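Local coordinates for protein Na-K-Cl cotransporter (Methanosarcina acetivorans, PDB 3G40) that probably carries chloride together with monoatomic cations across the membrane as an SLC12A-family symporter, the piece described being its cytoplasmic C-terminal domain, at residues 19-24 against 110-115; 41-46 against 182-187. All blocks are in the same frame, centred on the assembly; numbering follows the deposited sequence.

Contact 1 (19-24 with 110-115) builds the sheet of this cytoplasmic alpha/beta domain, pairing strand 22-27 with strand 112-116, and contact 2 (41-46 with 182-187) sets the C-terminal end of helix 30-44 and the chain after it against helix 179-192. Their centres lie about 10 Å apart, and each is about 9 Å from the centre of the chain. Strand 22-27 runs on into helix 30-44. The two contacts meet directly: Thr44 CG2 packs on Leu23 CD1 at 3.7 Å, and Trp19 CH2 lies 3.7 Å from Ile184 CD1. The paired strands belong to the first half of the domain, though Trp19 also meets helix 179-192; contact 2 ties that half to the second.

Contact 1 of 2, residues 19-24 against 110-115; sequences WKANLL and PSILFL
Pro110 O receives the Asn22 ND2 amide N-H at 3.1 Å; it lies nearly in the plane of that amide, although the donor is tilted 28° from the carbonyl plane. With Asn22 CG anti to its own carbonyl carbon (chi1 -60°), the amide swings beside Pro110, while OD1 binds Ser49. A water at 2.7 Å from Pro110 O donates to it and to Lys20 O and accepts from Asn22 N, bridging the two segments where the strands begin. Ser111 CA lies close to Asn22 O in a CA-H...O contact. Ile112 N bonds Asn22 O at 2.7 Å, and Ile112 O takes Leu24 N. These bonds set strand 22-27 parallel to strand 112-116, neighbours in the first half of the domain's ten-stranded mixed sheet. Ile112 and Leu23 share a face of it: Leu23 CD2 lies 3.7 Å from Ile112 CB, while Ile112 CD1 lies against Ala21 CB and at the edge of the Trp19 ring, 3.9 Å from CZ2. On the other face Leu113 CD1 meets Leu24 CD2 at 4.2 Å. Phe114 N gives Leu24 O an almost straight bond (2.9 Å, 178° at the hydrogen), and its ring stands obliquely to Leu23 CD1.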
ATOM      1  N   TRP A  19      14.578  15.074 -15.431  1.00 68.81           N
ATOM      2  CA  TRP A  19      15.275  14.428 -14.320  1.00 64.97           C
ATOM      3  C   TRP A  19      14.950  12.947 -14.242  1.00 53.79           C
ATOM      4  O   TRP A  19      13.790  12.531 -14.369  1.00 50.02           O
ATOM      5  CB  TRP A  19      14.926  15.081 -12.978  1.00 58.88           C
ATOM      6  CG  TRP A  19      15.586  14.412 -11.783  1.00 45.69           C
ATOM      7  CD1 TRP A  19      16.922  14.381 -11.496  1.00 50.61           C
ATOM      8  CD2 TRP A  19      14.935  13.698 -10.725  1.00 42.79           C
ATOM      9  NE1 TRP A  19      17.140  13.694 -10.326  1.00 47.31           N
ATOM     10  CE2 TRP A  19      15.938  13.259  -9.836  1.00 40.46           C
ATOM     11  CE3 TRP A  19      13.596  13.391 -10.438  1.00 49.22           C
ATOM     12  CZ2 TRP A  19      15.650  12.531  -8.679  1.00 42.55           C
ATOM     13  CZ3 TRP A  19      13.309  12.668  -9.285  1.00 47.31           C
ATOM     14  CH2 TRP A  19      14.333  12.251  -8.420  1.00 45.56           C
ATOM     15  N   LYS A  20      15.981  12.151 -14.007  1.00 51.53           N
ATOM     16  CA  LYS A  20      15.806  10.716 -13.915  1.00 51.75           C
ATOM     17  C   LYS A  20      16.476  10.197 -12.658  1.00 49.45           C
ATOM     18  O   LYS A  20      17.688  10.324 -12.476  1.00 56.31           O
ATOM     19  CB  LYS A  20      16.349  10.034 -15.174  1.00 55.85           C
ATOM     20  CG  LYS A  20      15.447  10.240 -16.380  1.00 56.08           C
ATOM     21  CD  LYS A  20      16.220  10.149 -17.680  1.00 71.57           C
ATOM     22  CE  LYS A  20      15.318  10.463 -18.864  1.00 83.00           C
ATOM     23  NZ  LYS A  20      16.068  10.449 -20.153  1.00 89.64           N
ATOM     24  N   ALA A  21      15.668   9.628 -11.778  1.00 38.97           N
ATOM     25  CA  ALA A  21      16.185   9.057 -10.553  1.00 40.09           C
ATOM     26  C   ALA A  21      16.732   7.675 -10.887  1.00 34.07           C
ATOM     27  O   ALA A  21      16.016   6.856 -11.466  1.00 37.25           O
ATOM     28  CB  ALA A  21      15.066   8.939  -9.532  1.00 35.05           C
ATOM     29  N   ASN A  22      17.982   7.430 -10.515  1.00 38.42           N
ATOM     30  CA  ASN A  22      18.574   6.097 -10.611  1.00 41.56           C
ATOM     31  C   ASN A  22      18.841   5.591  -9.195  1.00 36.70           C
ATOM     32  O   ASN A  22      19.733   6.087  -8.526  1.00 41.34           O
ATOM     33  CB  ASN A  22      19.870   6.151 -11.417  1.00 42.54           C
ATOM     34  CG  ASN A  22      19.649   6.646 -12.832  1.00 47.70           C
ATOM     35  OD1 ASN A  22      18.833   6.095 -13.572  1.00 45.65           O
ATOM     36  ND2 ASN A  22      20.377   7.694 -13.217  1.00 50.72           N
ATOM     37  N   LEU A  23      18.032   4.639  -8.731  1.00 37.14           N
ATOM     38  CA  LEU A  23      18.095   4.200  -7.342  1.00 33.92           C
ATOM     39  C   LEU A  23      18.955   2.955  -7.183  1.00 40.66           C
ATOM     40  O   LEU A  23      18.921   2.060  -8.022  1.00 38.33           O
ATOM     41  CB  LEU A  23      16.696   3.864  -6.817  1.00 31.94           C
ATOM     42  CG  LEU A  23      15.643   4.958  -6.991  1.00 33.53           C
ATOM     43  CD1 LEU A  23      14.312   4.513  -6.371  1.00 35.46           C
ATOM     44  CD2 LEU A  23      16.152   6.238  -6.363  1.00 34.70           C
ATOM     45  N   LEU A  24      19.712   2.907  -6.095  1.00 42.82           N
ATOM     46  CA  LEU A  24      20.310   1.663  -5.634  1.00 44.28           C
ATOM     47  C   LEU A  24      19.471   1.206  -4.447  1.00 41.48           C
ATOM     48  O   LEU A  24      19.340   1.926  -3.452  1.00 42.24           O
ATOM     49  CB  LEU A  24      21.754   1.893  -5.201  1.00 41.15           C
ATOM     50  CG  LEU A  24      22.481   0.658  -4.668  1.00 44.63           C
ATOM     51  CD1 LEU A  24      22.564  -0.420  -5.751  1.00 41.43           C
ATOM     52  CD2 LEU A  24      23.861   1.054  -4.209  1.00 44.70           C
ATOM     53  N   PRO A 110      23.909   9.693 -12.291  1.00 87.62           N
ATOM     54  CA  PRO A 110      23.876   9.870 -10.839  1.00 78.09           C
ATOM     55  C   PRO A 110      22.971   8.851 -10.152  1.00 63.42           C
ATOM     56  O   PRO A 110      21.864   8.577 -10.624  1.00 59.42           O
ATOM     57  CB  PRO A 110      23.311  11.282 -10.686  1.00 83.95           C
ATOM     58  CG  PRO A 110      23.864  12.010 -11.868  1.00 91.14           C
ATOM     59  CD  PRO A 110      24.087  10.988 -12.975  1.00 92.50           C
ATOM     60  N   SER A 111      23.463   8.274  -9.063  1.00 55.48           N
ATOM     61  CA  SER A 111      22.720   7.265  -8.332  1.00 46.39           C
ATOM     62  C   SER A 111      22.202   7.848  -7.026  1.00 49.49           C
ATOM     63  O   SER A 111      22.776   8.792  -6.506  1.00 51.57           O
ATOM     64  CB  SER A 111      23.604   6.051  -8.055  1.00 51.37           C
ATOM     65  OG  SER A 111      23.771   5.280  -9.236  1.00 66.20           O
ATOM     66  N   ILE A 112      21.115   7.269  -6.520  1.00 50.99           N
ATOM     67  CA  ILE A 112      20.534   7.606  -5.220  1.00 43.23           C
ATOM     68  C   ILE A 112      20.327   6.317  -4.426  1.00 43.24           C
ATOM     69  O   ILE A 112      19.741   5.365  -4.930  1.00 41.02           O
ATOM     70  CB  ILE A 112      19.159   8.249  -5.404  1.00 41.95           C
ATOM     71  CG1 ILE A 112      19.282   9.542  -6.221  1.00 44.09           C
ATOM     72  CG2 ILE A 112      18.471   8.498  -4.046  1.00 44.35           C
ATOM     73  CD1 ILE A 112      17.954  10.050  -6.752  1.00 44.47           C
ATOM     74  N   LEU A 113      20.798   6.290  -3.185  1.00 41.79           N
ATOM     75  CA  LEU A 113      20.599   5.131  -2.317  1.00 39.30           C
ATOM     76  C   LEU A 113      19.227   5.180  -1.637  1.00 46.07           C
ATOM     77  O   LEU A 113      18.921   6.139  -0.931  1.00 42.82           O
ATOM     78  CB  LEU A 113      21.691   5.097  -1.243  1.00 38.86           C
ATOM     79  CG  LEU A 113      21.598   3.938  -0.250  1.00 44.26           C
ATOM     80  CD1 LEU A 113      21.716   2.590  -0.980  1.00 43.00           C
ATOM     81  CD2 LEU A 113      22.676   4.069   0.798  1.00 48.85           C
ATOM     82  N   PHE A 114      18.420   4.140  -1.838  1.00 37.33           N
ATOM     83  CA  PHE A 114      17.089   4.061  -1.241  1.00 39.74           C
ATOM     84  C   PHE A 114      17.067   3.116  -0.039  1.00 45.28           C
ATOM     85  O   PHE A 114      17.258   1.907  -0.186  1.00 41.84           O
ATOM     86  CB  PHE A 114      16.064   3.616  -2.283  1.00 36.90           C
ATOM     87  CG  PHE A 114      14.638   3.687  -1.803  1.00 37.89           C
ATOM     88  CD1 PHE A 114      13.851   4.783  -2.116  1.00 36.92           C
ATOM     89  CD2 PHE A 114      14.089   2.664  -1.041  1.00 39.45           C
ATOM     90  CE1 PHE A 114      12.524   4.865  -1.683  1.00 39.30           C
ATOM     91  CE2 PHE A 114      12.758   2.743  -0.596  1.00 39.62           C
ATOM     92  CZ  PHE A 114      11.981   3.852  -0.924  1.00 35.81           C
ATOM     93  N   LEU A 115      16.811   3.677   1.143  1.00 37.95           N
ATOM     94  CA  LEU A 115      16.808   2.905   2.379  1.00 39.01           C
ATOM     95  C   LEU A 115      15.465   2.984   3.066  1.00 45.21           C
ATOM     96  O   LEU A 115      14.804   4.023   3.058  1.00 41.91           O
ATOM     97  CB  LEU A 115      17.864   3.433   3.347  1.00 40.42           C
ATOM     98  CG  LEU A 115      19.314   3.477   2.871  1.00 47.45           C
ATOM     99  CD1 LEU A 115      20.163   4.199   3.889  1.00 52.12           C
ATOM    100  CD2 LEU A 115      19.835   2.067   2.640  1.00 40.80           C
TER
HETATM  101  O   HOH W   1      19.551   9.809 -10.125  1.00 50.86           O

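Contact 2 of 2, residues 41-46 against 182-187; sequences RDITYP and LLIAYK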
ATOM      1  N   ARG A  41       8.650   2.570  -8.311  1.00 26.85           N
ATOM      2  CA  ARG A  41       8.278   2.883  -9.690  1.00 29.22           C
ATOM      3  C   ARG A  41       7.832   4.362  -9.841  1.00 35.57           C
ATOM      4  O   ARG A  41       8.200   5.046 -10.807  1.00 31.27           O
ATOM      5  CB  ARG A  41       7.178   1.956 -10.149  1.00 30.42           C
ATOM      6  CG  ARG A  41       6.758   2.137 -11.585  1.00 34.10           C
ATOM      7  CD  ARG A  41       5.351   1.622 -11.733  1.00 48.40           C
ATOM      8  NE  ARG A  41       4.475   2.324 -10.793  1.00 60.19           N
ATOM      9  CZ  ARG A  41       3.282   1.885 -10.402  1.00 58.94           C
ATOM     10  NH1 ARG A  41       2.815   0.732 -10.872  1.00 54.02           N
ATOM     11  NH2 ARG A  41       2.553   2.608  -9.544  1.00 48.97           N
ATOM     12  N   ASP A  42       7.030   4.840  -8.899  1.00 33.18           N
ATOM     13  CA  ASP A  42       6.533   6.232  -8.947  1.00 31.42           C
ATOM     14  C   ASP A  42       7.673   7.238  -8.837  1.00 35.62           C
ATOM     15  O   ASP A  42       7.595   8.332  -9.381  1.00 39.63           O
ATOM     16  CB  ASP A  42       5.507   6.485  -7.829  1.00 32.02           C
ATOM     17  CG  ASP A  42       4.242   5.668  -8.001  1.00 38.75           C
ATOM     18  OD1 ASP A  42       3.944   5.230  -9.137  1.00 40.63           O
ATOM     19  OD2 ASP A  42       3.549   5.449  -6.992  1.00 41.81           O
ATOM     20  N   ILE A  43       8.748   6.861  -8.146  1.00 33.17           N
ATOM     21  CA  ILE A  43       9.908   7.741  -8.027  1.00 34.85           C
ATOM     22  C   ILE A  43      10.720   7.784  -9.329  1.00 38.63           C
ATOM     23  O   ILE A  43      11.298   8.813  -9.678  1.00 37.55           O
ATOM     24  CB  ILE A  43      10.818   7.311  -6.858  1.00 33.63           C
ATOM     25  CG1 ILE A  43      10.149   7.622  -5.516  1.00 37.13           C
ATOM     26  CG2 ILE A  43      12.187   7.976  -6.954  1.00 32.88           C
ATOM     27  CD1 ILE A  43      10.855   6.952  -4.308  1.00 39.10           C
ATOM     28  N   THR A  44      10.736   6.674 -10.057  1.00 33.84           N
ATOM     29  CA  THR A  44      11.652   6.506 -11.192  1.00 30.72           C
ATOM     30  C   THR A  44      11.010   6.621 -12.583  1.00 36.89           C
ATOM     31  O   THR A  44      11.711   6.820 -13.575  1.00 43.01           O
ATOM     32  CB  THR A  44      12.408   5.143 -11.096  1.00 38.25           C
ATOM     33  OG1 THR A  44      11.454   4.088 -10.940  1.00 32.53           O
ATOM     34  CG2 THR A  44      13.346   5.130  -9.902  1.00 34.31           C
ATOM     35  N   TYR A  45       9.692   6.474 -12.665  1.00 35.38           N
ATOM     36  CA  TYR A  45       8.991   6.555 -13.948  1.00 35.76           C
ATOM     37  C   TYR A  45       8.900   7.995 -14.478  1.00 44.71           C
ATOM     38  O   TYR A  45       8.579   8.919 -13.725  1.00 42.23           O
ATOM     39  CB  TYR A  45       7.578   5.982 -13.813  1.00 36.86           C
ATOM     40  CG  TYR A  45       6.787   6.055 -15.090  1.00 35.21           C
ATOM     41  CD1 TYR A  45       5.933   7.128 -15.351  1.00 38.23           C
ATOM     42  CD2 TYR A  45       6.895   5.057 -16.044  1.00 34.24           C
ATOM     43  CE1 TYR A  45       5.223   7.196 -16.541  1.00 43.20           C
ATOM     44  CE2 TYR A  45       6.192   5.114 -17.220  1.00 49.84           C
ATOM     45  CZ  TYR A  45       5.352   6.182 -17.465  1.00 47.05           C
ATOM     46  OH  TYR A  45       4.663   6.209 -18.655  1.00 48.87           O
ATOM     47  N   PRO A  46       9.185   8.197 -15.777  1.00 40.60           N
ATOM     48  CA  PRO A  46       9.641   7.203 -16.745  1.00 39.79           C
ATOM     49  C   PRO A  46      11.152   7.278 -16.963  1.00 39.50           C
ATOM     50  O   PRO A  46      11.762   8.328 -16.726  1.00 42.87           O
ATOM     51  CB  PRO A  46       8.958   7.647 -18.045  1.00 43.50           C
ATOM     52  CG  PRO A  46       8.548   9.093 -17.824  1.00 48.83           C
ATOM     53  CD  PRO A  46       8.964   9.499 -16.427  1.00 46.70           C
ATOM     54  N   LEU A 182      13.094  18.446  -3.377  1.00 37.21           N
ATOM     55  CA  LEU A 182      12.266  19.140  -4.367  1.00 38.76           C
ATOM     56  C   LEU A 182      11.980  18.288  -5.601  1.00 33.23           C
ATOM     57  O   LEU A 182      10.856  18.251  -6.096  1.00 34.14           O
ATOM     58  CB  LEU A 182      12.926  20.459  -4.781  1.00 40.32           C
ATOM     59  CG  LEU A 182      12.208  21.340  -5.800  1.00 43.99           C
ATOM     60  CD1 LEU A 182      10.784  21.679  -5.312  1.00 38.31           C
ATOM     61  CD2 LEU A 182      13.029  22.609  -6.035  1.00 39.47           C
ATOM     62  N   LEU A 183      13.007  17.611  -6.111  1.00 40.80           N
ATOM     63  CA  LEU A 183      12.843  16.769  -7.296  1.00 33.83           C
ATOM     64  C   LEU A 183      11.883  15.616  -7.043  1.00 33.62           C
ATOM     65  O   LEU A 183      11.055  15.290  -7.893  1.00 35.10           O
ATOM     66  CB  LEU A 183      14.202  16.243  -7.773  1.00 32.79           C
ATOM     67  CG  LEU A 183      15.091  17.311  -8.409  1.00 36.97           C
ATOM     68  CD1 LEU A 183      16.549  16.892  -8.369  1.00 37.88           C
ATOM     69  CD2 LEU A 183      14.640  17.612  -9.844  1.00 38.91           C
ATOM     70  N   ILE A 184      11.992  15.005  -5.867  1.00 31.41           N
ATOM     71  CA  ILE A 184      11.086  13.939  -5.488  1.00 32.89           C
ATOM     72  C   ILE A 184       9.649  14.459  -5.321  1.00 35.75           C
ATOM     73  O   ILE A 184       8.692  13.800  -5.733  1.00 31.95           O
ATOM     74  CB  ILE A 184      11.554  13.249  -4.192  1.00 36.38           C
ATOM     75  CG1 ILE A 184      12.837  12.434  -4.447  1.00 42.17           C
ATOM     76  CG2 ILE A 184      10.462  12.336  -3.654  1.00 39.41           C
ATOM     77  CD1 ILE A 184      12.634  11.181  -5.280  1.00 48.31           C
ATOM     78  N   ALA A 185       9.504  15.652  -4.732  1.00 37.18           N
ATOM     79  CA  ALA A 185       8.191  16.274  -4.591  1.00 34.09           C
ATOM     80  C   ALA A 185       7.533  16.462  -5.958  1.00 30.45           C
ATOM     81  O   ALA A 185       6.377  16.106  -6.163  1.00 31.61           O
ATOM     82  CB  ALA A 185       8.307  17.640  -3.846  1.00 30.45           C
ATOM     83  N   TYR A 186       8.291  16.999  -6.904  1.00 32.90           N
ATOM     84  CA  TYR A 186       7.768  17.235  -8.244  1.00 34.41           C
ATOM     85  C   TYR A 186       7.445  15.929  -8.978  1.00 39.58           C
ATOM     86  O   TYR A 186       6.429  15.812  -9.669  1.00 30.25           O
ATOM     87  CB  TYR A 186       8.793  18.005  -9.076  1.00 43.21           C
ATOM     88  CG  TYR A 186       8.308  18.248 -10.480  1.00 59.65           C
ATOM     89  CD1 TYR A 186       7.493  19.335 -10.770  1.00 65.75           C
ATOM     90  CD2 TYR A 186       8.634  17.373 -11.512  1.00 63.23           C
ATOM     91  CE1 TYR A 186       7.029  19.555 -12.055  1.00 78.02           C
ATOM     92  CE2 TYR A 186       8.174  17.583 -12.798  1.00 69.04           C
ATOM     93  CZ  TYR A 186       7.374  18.676 -13.065  1.00 79.97           C
ATOM     94  OH  TYR A 186       6.916  18.890 -14.346  1.00 90.55           O
ATOM     95  N   LYS A 187       8.348  14.963  -8.869  1.00 35.41           N
ATOM     96  CA  LYS A 187       8.143  13.660  -9.517  1.00 35.55           C
ATOM     97  C   LYS A 187       6.867  12.966  -8.999  1.00 31.22           C
ATOM     98  O   LYS A 187       6.036  12.488  -9.784  1.00 30.63           O
ATOM     99  CB  LYS A 187       9.383  12.789  -9.283  1.00 35.84           C
ATOM    100  CG  LYS A 187       9.269  11.323  -9.766  1.00 38.06           C
ATOM    101  CD  LYS A 187       8.912  11.251 -11.239  1.00 40.07           C
ATOM    102  CE  LYS A 187      10.065  11.687 -12.127  1.00 50.32           C
ATOM    103  NZ  LYS A 187       9.696  11.588 -13.574  1.00 52.30           N
TER
HETATM  104  O   HOH W   2      11.877  10.411 -14.644  1.00 54.85           O
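The last turn of helix 30-44 and the chain leaving it form a carbonyl-lined seat for Lys187 of helix 179-192, a helix-end contact between the two halves of the domain. Lys187 CG starts anti to the backbone N (chi1 173°), and bends at chi2 and chi3 fold the chain over the helix end, where CG lies 3.2 Å from Ile43 O and 3.4 Å from Asp42 O. The Lys187 NZ to Tyr45 O hydrogen bond is 2.9 Å long, with the ammonium tilted 31° from the carbonyl plane. NZ also donates to a water at 2.7 Å, which in turn donates to Pro46 O, and Pro46 CD packs 3.6 Å from NZ. One bond directly and one through the water thus tie the ammonium to the chain around the cis peptide before Pro46. An alanine in place of Lys187 would lose the bonds to Tyr45 O and the water, and would probably leave a gap over the helix end. Deeper in, Ile43 CG2 touches Ile184 CD1 at 3.6 Å, the tip of Ile184's longer arm against the short methyl branch of Ile43, the two side chains crossing at a slant. Farther along helix 179-192, Asn191 bonds the carbonyls of Asp42 and Tyr45, and Trp192 bonds the Asp42 carboxylate, while strand 22-27 sets Leu23 against Ile43.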